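Local coordinates for ancylostoma secreted protein 1 (Necator americanus, PDB 3NT8) that is probably associated with the transition to parasitism by infective hookworm larvae, and carries two CAP domains in one chain, at residues 239-244 and 324-329; 178-183 and 311-316; 154-159 and 201-206. All blocks are in the same frame, centred on the assembly; numbering follows the deposited sequence.

Interaction 1. Residues 239-244 and 324-329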
loop_
_atom_site.group_PDB
_atom_site.type_symbol
_atom_site.label_atom_id
_atom_site.label_comp_id
_atom_site.label_asym_id
_atom_site.label_seq_id
_atom_site.Cartn_x
_atom_site.Cartn_y
_atom_site.Cartn_z
ATOM N N ASP A 239 2.466 2.341 -15.084
ATOM C CA ASP A 239 2.531 3.763 -14.688
ATOM C C ASP A 239 2.589 3.949 -13.164
ATOM O O ASP A 239 3.143 4.918 -12.683
ATOM C CB ASP A 239 1.358 4.547 -15.228
ATOM C CG ASP A 239 1.299 4.567 -16.739
ATOM O OD1 ASP A 239 2.371 4.568 -17.412
ATOM O OD2 ASP A 239 0.156 4.620 -17.253
ATOM N N THR A 240 1.990 3.043 -12.410
ATOM C CA THR A 240 2.169 3.089 -11.003
ATOM C C THR A 240 3.642 2.927 -10.592
ATOM O O THR A 240 4.204 3.803 -9.919
ATOM C CB THR A 240 1.265 2.112 -10.299
ATOM O OG1 THR A 240 -0.078 2.428 -10.661
ATOM C CG2 THR A 240 1.378 2.287 -8.812
ATOM N N PHE A 241 4.278 1.833 -10.999
ATOM C CA PHE A 241 5.702 1.638 -10.686
ATOM C C PHE A 241 6.543 2.801 -11.136
ATOM O O PHE A 241 7.424 3.228 -10.378
ATOM C CB PHE A 241 6.272 0.362 -11.306
ATOM C CG PHE A 241 5.941 -0.916 -10.543
ATOM C CD1 PHE A 241 6.490 -1.159 -9.292
ATOM C CD2 PHE A 241 5.148 -1.907 -11.121
ATOM C CE1 PHE A 241 6.219 -2.356 -8.574
ATOM C CE2 PHE A 241 4.864 -3.100 -10.423
ATOM C CZ PHE A 241 5.409 -3.321 -9.174
ATOM N N LEU A 242 6.292 3.299 -12.358
ATOM C CA LEU A 242 7.157 4.249 -12.999
ATOM C C LEU A 242 7.060 5.597 -12.315
ATOM O O LEU A 242 8.097 6.209 -12.050
ATOM C CB LEU A 242 6.912 4.319 -14.515
ATOM C CG LEU A 242 7.811 5.212 -15.369
ATOM C CD1 LEU A 242 9.233 4.719 -15.395
ATOM C CD2 LEU A 242 7.270 5.390 -16.823
ATOM N N SER A 243 5.829 6.041 -12.026
ATOM C CA SER A 243 5.581 7.310 -11.359
ATOM C C SER A 243 6.061 7.276 -9.911
ATOM O O SER A 243 6.669 8.244 -9.470
ATOM C CB SER A 243 4.107 7.701 -11.380
ATOM O OG SER A 243 3.357 6.705 -10.693
ATOM N N VAL A 244 5.766 6.195 -9.178
ATOM C CA VAL A 244 6.256 6.072 -7.799
ATOM C C VAL A 244 7.788 6.065 -7.742
ATOM O O VAL A 244 8.383 6.722 -6.892
ATOM C CB VAL A 244 5.653 4.882 -7.029
ATOM C CG1 VAL A 244 6.257 4.819 -5.601
ATOM C CG2 VAL A 244 4.122 5.016 -6.922
ATOM N N GLN A 324 2.543 -0.321 -2.794
ATOM C CA GLN A 324 3.038 -0.832 -1.540
ATOM C C GLN A 324 4.502 -1.378 -1.665
ATOM O O GLN A 324 5.299 -1.231 -0.754
ATOM C CB GLN A 324 2.119 -1.929 -1.029
ATOM C CG GLN A 324 2.298 -2.254 0.410
ATOM C CD GLN A 324 1.457 -3.481 0.854
ATOM O OE1 GLN A 324 1.997 -4.613 1.027
ATOM N NE2 GLN A 324 0.143 -3.259 1.054
ATOM N N ALA A 325 4.809 -2.061 -2.746
ATOM C CA ALA A 325 6.125 -2.700 -2.917
ATOM C C ALA A 325 7.129 -1.605 -3.054
ATOM O O ALA A 325 8.151 -1.643 -2.403
ATOM C CB ALA A 325 6.166 -3.619 -4.170
ATOM N N SER A 326 6.857 -0.671 -3.942
ATOM C CA SER A 326 7.726 0.449 -4.181
ATOM C C SER A 326 8.067 1.225 -2.891
ATOM O O SER A 326 9.214 1.605 -2.683
ATOM C CB SER A 326 7.070 1.328 -5.239
ATOM O OG SER A 326 7.104 0.650 -6.483
ATOM N N GLN A 327 7.057 1.415 -2.027
ATOM C CA GLN A 327 7.230 2.244 -0.833
ATOM C C GLN A 327 8.012 1.474 0.221
ATOM O O GLN A 327 8.809 2.069 0.923
ATOM C CB GLN A 327 5.860 2.705 -0.263
ATOM C CG GLN A 327 5.152 3.793 -1.179
ATOM C CD GLN A 327 3.661 3.979 -0.785
ATOM O OE1 GLN A 327 3.012 3.041 -0.304
ATOM N NE2 GLN A 327 3.145 5.174 -0.959
ATOM N N LEU A 328 7.729 0.171 0.360
ATOM C CA LEU A 328 8.450 -0.688 1.333
ATOM C C LEU A 328 9.929 -0.755 0.950
ATOM O O LEU A 328 10.803 -0.692 1.838
ATOM C CB LEU A 328 7.851 -2.103 1.426
ATOM C CG LEU A 328 6.557 -2.193 2.263
ATOM C CD1 LEU A 328 5.721 -3.551 2.121
ATOM C CD2 LEU A 328 6.775 -1.818 3.775
ATOM N N TRP A 329 10.215 -0.874 -0.330
ATOM C CA TRP A 329 11.628 -0.800 -0.772
ATOM C C TRP A 329 12.270 0.552 -0.435
ATOM O O TRP A 329 13.400 0.564 0.114
ATOM C CB TRP A 329 11.760 -1.032 -2.234
ATOM C CG TRP A 329 11.289 -2.364 -2.692
ATOM C CD1 TRP A 329 11.280 -3.508 -1.983
ATOM C CD2 TRP A 329 10.793 -2.691 -4.015
ATOM N NE1 TRP A 329 10.771 -4.532 -2.773
ATOM C CE2 TRP A 329 10.458 -4.047 -4.008
ATOM C CE3 TRP A 329 10.581 -1.957 -5.185
ATOM C CZ2 TRP A 329 9.922 -4.694 -5.131
ATOM C CZ3 TRP A 329 9.986 -2.615 -6.288
ATOM C CH2 TRP A 329 9.678 -3.941 -6.244
#
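Phe241 and Val244 meet Ser326 and Trp329 where two helices of the second CAP domain run side by side. CAP domains are alpha-beta-alpha sandwiches, and here helices 235-253 and 318-330 share one face of the central sheet: Phe241 also rests on Leu370, Cys372 and Val374 of strand 369-376, while Trp329 reaches Tyr387 and, like Phe241, Cys385 of strand 381-388. The short helical segments point nearly the same way, 27° apart, with axes 9.9 Å from each other at their closest.

The apolar packing is modest. Val244 points at the neighbouring helix and sets its CG1 methyl 3.6 Å from Ser326 CB, a fit that the small serine side chain permits. Val244 and Ser326 also have the nearest CA atoms, at 6.8 Å. Nearer the sheet, the two aromatic rings come together obliquely, Phe241 CE1 to Trp329 CZ3 at 4.4 Å, too far apart to count as a stack. Phe241 is swung beside its own backbone N, with CG anti to the carbonyl carbon (chi1 -80°), which brings the ring into the groove between the helices.

Polar atoms are settled mostly within each helix or by the sheet. Ser326 OG comes obliquely at the Phe241 ring, 3.4 Å from CD1, but its hydrogen bond goes to Ala322 O one turn back. Trp329 NE1 bonds to Ile308 O on strand 305-311, which helps to fix the indole's rotation, and His358 stacks on its ring. On the far flank of helix 235-253, Asp239 O already accepts from the backbone N of Ser243. The hydroxyl adds a second bond in the carbonyl plane, with Ser243 OG 2.7 Å from Asp239 O.

Interaction 2. Residues 178-183 and 311-316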
loop_
_atom_site.group_PDB
_atom_site.type_symbol
_atom_site.label_atom_id
_atom_site.label_comp_id
_atom_site.label_asym_id
_atom_site.label_seq_id
_atom_site.Cartn_x
_atom_site.Cartn_y
_atom_site.Cartn_z
ATOM N N ASN A 178 -11.033 -4.216 1.177
ATOM C CA ASN A 178 -10.170 -4.295 0.031
ATOM C C ASN A 178 -8.853 -3.479 0.176
ATOM O O ASN A 178 -8.218 -3.135 -0.839
ATOM C CB ASN A 178 -10.905 -3.856 -1.244
ATOM C CG ASN A 178 -11.216 -2.333 -1.269
ATOM O OD1 ASN A 178 -11.271 -1.679 -0.221
ATOM N ND2 ASN A 178 -11.442 -1.782 -2.476
ATOM N N GLY A 179 -8.471 -3.155 1.411
ATOM C CA GLY A 179 -7.192 -2.497 1.644
ATOM C C GLY A 179 -6.589 -3.091 2.903
ATOM O O GLY A 179 -7.325 -3.558 3.809
ATOM N N VAL A 180 -5.262 -3.025 2.972
ATOM C CA VAL A 180 -4.505 -3.542 4.091
ATOM C C VAL A 180 -3.939 -2.394 4.988
ATOM O O VAL A 180 -3.116 -1.578 4.537
ATOM C CB VAL A 180 -3.384 -4.498 3.544
ATOM C CG1 VAL A 180 -2.554 -5.074 4.683
ATOM C CG2 VAL A 180 -4.051 -5.629 2.703
ATOM N N GLY A 181 -4.359 -2.334 6.255
ATOM C CA GLY A 181 -3.913 -1.255 7.156
ATOM C C GLY A 181 -2.907 -1.665 8.217
ATOM O O GLY A 181 -2.385 -0.814 8.958
ATOM N N TYR A 182 -2.623 -2.964 8.289
ATOM C CA TYR A 182 -1.672 -3.492 9.240
ATOM C C TYR A 182 -0.205 -3.672 8.718
ATOM O O TYR A 182 0.550 -4.534 9.212
ATOM C CB TYR A 182 -2.233 -4.770 9.839
ATOM C CG TYR A 182 -2.736 -5.754 8.810
ATOM C CD1 TYR A 182 -1.832 -6.596 8.166
ATOM C CD2 TYR A 182 -4.100 -5.861 8.487
ATOM C CE1 TYR A 182 -2.251 -7.498 7.220
ATOM C CE2 TYR A 182 -4.550 -6.797 7.534
ATOM C CZ TYR A 182 -3.597 -7.616 6.910
ATOM O OH TYR A 182 -3.913 -8.549 5.932
ATOM N N ILE A 183 0.232 -2.875 7.748
ATOM C CA ILE A 183 1.613 -3.028 7.272
ATOM C C ILE A 183 2.489 -2.174 8.203
ATOM O O ILE A 183 2.133 -1.050 8.496
ATOM C CB ILE A 183 1.778 -2.587 5.813
ATOM C CG1 ILE A 183 0.878 -3.367 4.843
ATOM C CG2 ILE A 183 3.215 -2.639 5.409
ATOM C CD1 ILE A 183 1.036 -4.847 4.791
ATOM N N THR A 311 3.223 -10.447 -0.603
ATOM C CA THR A 311 2.285 -10.233 0.493
ATOM C C THR A 311 1.357 -11.432 0.601
ATOM O O THR A 311 0.885 -11.923 -0.420
ATOM C CB THR A 311 1.448 -8.932 0.294
ATOM O OG1 THR A 311 0.443 -8.816 1.325
ATOM C CG2 THR A 311 0.773 -8.955 -1.011
ATOM N N SER A 312 1.080 -11.820 1.850
ATOM C CA SER A 312 0.206 -12.919 2.210
ATOM C C SER A 312 -1.148 -12.816 1.554
ATOM O O SER A 312 -1.733 -13.840 1.228
ATOM C CB SER A 312 0.027 -12.969 3.722
ATOM O OG SER A 312 1.288 -12.959 4.407
ATOM N N VAL A 313 -1.638 -11.594 1.326
ATOM C CA VAL A 313 -2.931 -11.352 0.597
ATOM C C VAL A 313 -2.939 -11.892 -0.825
ATOM O O VAL A 313 -2.123 -11.456 -1.629
ATOM C CB VAL A 313 -3.327 -9.839 0.501
ATOM C CG1 VAL A 313 -4.671 -9.677 -0.121
ATOM C CG2 VAL A 313 -3.287 -9.173 1.858
ATOM N N LEU A 314 -3.879 -12.769 -1.155
ATOM C CA LEU A 314 -3.885 -13.414 -2.459
ATOM C C LEU A 314 -4.611 -12.592 -3.455
ATOM O O LEU A 314 -5.547 -11.909 -3.112
ATOM C CB LEU A 314 -4.485 -14.816 -2.421
ATOM C CG LEU A 314 -3.622 -15.928 -1.844
ATOM C CD1 LEU A 314 -3.697 -15.948 -0.341
ATOM C CD2 LEU A 314 -4.147 -17.246 -2.419
ATOM N N LYS A 315 -4.143 -12.622 -4.690
ATOM C CA LYS A 315 -4.763 -11.866 -5.785
ATOM C C LYS A 315 -4.911 -10.360 -5.473
ATOM O O LYS A 315 -5.882 -9.682 -5.892
ATOM C CB LYS A 315 -6.085 -12.529 -6.249
ATOM C CG LYS A 315 -5.906 -13.957 -6.829
ATOM C CD LYS A 315 -7.089 -14.340 -7.693
ATOM C CE LYS A 315 -6.928 -15.730 -8.344
ATOM N NZ LYS A 315 -8.263 -16.305 -8.804
ATOM N N PHE A 316 -3.893 -9.818 -4.790
ATOM C CA PHE A 316 -3.932 -8.418 -4.325
ATOM C C PHE A 316 -3.931 -7.459 -5.486
ATOM O O PHE A 316 -3.180 -7.632 -6.441
ATOM C CB PHE A 316 -2.794 -8.125 -3.345
ATOM C CG PHE A 316 -2.942 -6.844 -2.614
ATOM C CD1 PHE A 316 -4.069 -6.575 -1.850
ATOM C CD2 PHE A 316 -1.914 -5.897 -2.644
ATOM C CE1 PHE A 316 -4.161 -5.363 -1.136
ATOM C CE2 PHE A 316 -2.012 -4.686 -1.950
ATOM C CZ PHE A 316 -3.135 -4.421 -1.188
#
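Val180 and Val313 lie where two irregular loops come nearest, their CA atoms 8.7 Å apart, so the backbones stand well separated and side chains do all the touching. Both valines point across the gap, and they pass side by side, pointing opposite ways, until CG2 of Val180 is 3.7 Å from CG2 of Val313. That same Val180 methyl meets the Phe316 ring obliquely, 3.8 Å from CE1, and is thus shared by two partners. Phe316 gets there with CG anti to its backbone N (chi1 -167°), which carries the ring back toward the valines. Tyr182 closes the other flank: Val180 CG1 sits 3.5 Å above one face of its ring, offset toward the rim, and its OH grazes Val313 CG2 at 4.2 Å.

The 311-316 loop is held by its own domain, for Thr381 OG1 bonds to both Val313 O and Phe316 N. Tyr182 in turn meets Phe147 of the first CAP domain. Buried and apolar, the contact joins the chain just past strand 170-177, in the first sheet, to the connection from edge strand 305-311 to helix 318-330 in the second: an interdomain seam of a two-CAP-domain protein.

Interaction 3. Residues 154-159 and 201-206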
loop_
_atom_site.group_PDB
_atom_site.type_symbol
_atom_site.label_atom_id
_atom_site.label_comp_id
_atom_site.label_asym_id
_atom_site.label_seq_id
_atom_site.Cartn_x
_atom_site.Cartn_y
_atom_site.Cartn_z
ATOM N N TYR A 154 -8.326 2.659 7.416
ATOM C CA TYR A 154 -7.340 2.827 6.368
ATOM C C TYR A 154 -7.821 3.643 5.192
ATOM O O TYR A 154 -8.729 3.254 4.491
ATOM C CB TYR A 154 -6.798 1.456 5.896
ATOM C CG TYR A 154 -5.583 1.569 4.998
ATOM C CD1 TYR A 154 -4.398 2.149 5.471
ATOM C CD2 TYR A 154 -5.621 1.113 3.681
ATOM C CE1 TYR A 154 -3.253 2.270 4.626
ATOM C CE2 TYR A 154 -4.523 1.203 2.878
ATOM C CZ TYR A 154 -3.349 1.799 3.339
ATOM O OH TYR A 154 -2.286 1.861 2.478
ATOM N N SER A 155 -7.159 4.743 4.926
ATOM C CA SER A 155 -7.699 5.767 4.022
ATOM C C SER A 155 -7.904 5.321 2.581
ATOM O O SER A 155 -8.865 5.779 1.984
ATOM C CB SER A 155 -6.854 7.014 4.123
ATOM O OG SER A 155 -5.553 6.834 3.613
ATOM N N GLU A 156 -7.064 4.428 2.026
ATOM C CA GLU A 156 -7.184 4.041 0.630
ATOM C C GLU A 156 -8.220 2.974 0.410
ATOM O O GLU A 156 -8.558 2.676 -0.733
ATOM C CB GLU A 156 -5.841 3.513 0.044
ATOM C CG GLU A 156 -4.718 4.436 0.156
ATOM C CD GLU A 156 -3.488 3.941 -0.603
ATOM O OE1 GLU A 156 -2.425 4.388 -0.157
ATOM O OE2 GLU A 156 -3.581 3.103 -1.570
ATOM N N THR A 157 -8.702 2.367 1.481
ATOM C CA THR A 157 -9.811 1.374 1.352
ATOM C C THR A 157 -11.055 2.040 0.795
ATOM O O THR A 157 -11.406 3.125 1.201
ATOM C CB THR A 157 -10.122 0.728 2.712
ATOM O OG1 THR A 157 -8.908 0.114 3.170
ATOM C CG2 THR A 157 -11.168 -0.342 2.608
ATOM N N THR A 158 -11.714 1.376 -0.136
ATOM C CA THR A 158 -12.932 1.873 -0.741
ATOM C C THR A 158 -14.107 0.867 -0.623
ATOM O O THR A 158 -15.274 1.252 -0.786
ATOM C CB THR A 158 -12.691 2.118 -2.246
ATOM O OG1 THR A 158 -12.212 0.903 -2.844
ATOM C CG2 THR A 158 -11.647 3.260 -2.456
ATOM N N LYS A 159 -13.809 -0.419 -0.391
ATOM C CA LYS A 159 -14.893 -1.432 -0.384
ATOM C C LYS A 159 -14.994 -2.217 0.926
ATOM O O LYS A 159 -13.973 -2.554 1.551
ATOM C CB LYS A 159 -14.766 -2.401 -1.549
ATOM C CG LYS A 159 -15.231 -1.865 -2.906
ATOM C CD LYS A 159 -15.501 -2.959 -3.978
ATOM C CE LYS A 159 -14.274 -3.486 -4.694
ATOM N NZ LYS A 159 -13.675 -2.523 -5.684
ATOM N N CYS A 201 -8.914 14.963 -3.733
ATOM C CA CYS A 201 -8.667 13.557 -3.503
ATOM C C CYS A 201 -7.673 13.042 -4.523
ATOM O O CYS A 201 -7.985 12.998 -5.721
ATOM C CB CYS A 201 -9.952 12.791 -3.580
ATOM S SG CYS A 201 -11.238 13.495 -2.523
ATOM N N SER A 202 -6.486 12.666 -4.036
ATOM C CA SER A 202 -5.321 12.396 -4.877
ATOM C C SER A 202 -5.095 10.917 -5.120
ATOM O O SER A 202 -4.450 10.541 -6.108
ATOM C CB SER A 202 -4.054 13.089 -4.312
ATOM O OG SER A 202 -3.593 12.453 -3.108
ATOM N N THR A 203 -5.682 10.069 -4.275
ATOM C CA THR A 203 -5.524 8.639 -4.380
ATOM C C THR A 203 -6.100 8.052 -5.682
ATOM O O THR A 203 -5.407 7.328 -6.403
ATOM C CB THR A 203 -6.122 7.920 -3.161
ATOM O OG1 THR A 203 -5.733 8.631 -1.976
ATOM C CG2 THR A 203 -5.554 6.470 -3.099
ATOM N N TYR A 204 -7.345 8.394 -5.996
ATOM C CA TYR A 204 -7.924 7.945 -7.251
ATOM C C TYR A 204 -8.397 9.105 -8.105
ATOM O O TYR A 204 -9.021 10.025 -7.619
ATOM C CB TYR A 204 -9.061 6.931 -7.031
ATOM C CG TYR A 204 -8.666 5.775 -6.147
ATOM C CD1 TYR A 204 -8.033 4.665 -6.683
ATOM C CD2 TYR A 204 -8.907 5.794 -4.769
ATOM C CE1 TYR A 204 -7.646 3.599 -5.884
ATOM C CE2 TYR A 204 -8.516 4.719 -3.950
ATOM C CZ TYR A 204 -7.877 3.630 -4.519
ATOM O OH TYR A 204 -7.466 2.554 -3.742
ATOM N N LYS A 205 -8.104 9.038 -9.396
ATOM C CA LYS A 205 -8.480 10.107 -10.323
ATOM C C LYS A 205 -9.978 10.145 -10.442
ATOM O O LYS A 205 -10.642 9.094 -10.427
ATOM C CB LYS A 205 -7.891 9.878 -11.736
ATOM C CG LYS A 205 -6.370 9.867 -11.833
ATOM C CD LYS A 205 -5.747 11.256 -11.930
ATOM C CE LYS A 205 -4.197 11.144 -11.786
ATOM N NZ LYS A 205 -3.501 12.402 -11.312
ATOM N N ASN A 206 -10.504 11.359 -10.603
ATOM C CA ASN A 206 -11.923 11.582 -10.785
ATOM C C ASN A 206 -12.760 11.106 -9.617
ATOM O O ASN A 206 -13.865 10.657 -9.776
ATOM C CB ASN A 206 -12.385 11.087 -12.164
ATOM C CG ASN A 206 -11.680 11.885 -13.319
ATOM O OD1 ASN A 206 -11.394 13.104 -13.193
ATOM N ND2 ASN A 206 -11.399 11.202 -14.414
HETATM O O HOH W 1 -6.118 7.432 0.323
HETATM O O HOH W 2 -9.668 0.788 -4.465
#
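Tyr204 turns its ring beside its own backbone N (chi1 -52°), which directs the phenol at the 154-159 loop, while Thr203 places CG2 anti to its backbone N, on the side where Glu156 runs past. That methyl packs 3.9 Å from Glu156 CG, the two side chains crossing at about a right angle. Thr203 CG2 also lies over one face of the Tyr204 ring. Thr158 comes from the opposite direction to the tyrosine, its CG2 3.8 Å from Tyr204 CE2.

The contact joins the link from helix 147-153 to strand 159-167 of the first CAP domain to the loop before strand 208-210, whose Cys201 is bonded to Cys214. Glu156 O, in a type I turn from Tyr154 to Thr157, lies in the ring plane at the tyrosine's edge, 3.2 Å from Tyr204 OH. Water 2 bridges that hydroxyl (2.9 Å) to Thr158 OG1 (3.0 Å), an oxygen that Asn178 ND2 also bonds. Water 1 sits 2.6 Å from Thr203 OG1, with a weak link to Ser155 OG. Tyr70, edge-to-face, and Lys216, by cation-pi, further hold the Tyr204 ring. The junction thus combines methyl packing with a hydroxyl set between a backbone carbonyl and a shared water, chemistry that suits a partly buried loop contact.

Interactions 1 and 2 are largely buried, whereas interaction 3 is only partly so and takes in ordered water. Interaction 1 lies within the second CAP domain; interaction 2 spans the two domains; interaction 3 ties a loop of the first to the cystine-bearing 201-206 stretch. They form a chain of neighbours: Gln324 and Leu328 of helix 318-330 pack on Ile183, linking 1 to 2, and Asn178 reaches Thr158 and Lys159 by probable hydrogen bonds, linking 2 to 3. Interactions 1 and 3 do not touch, their nearest atoms being about 6 Å apart. The chemistry shifts accordingly, from helix and aromatic packing, through valine methyls, to hydroxyls and water.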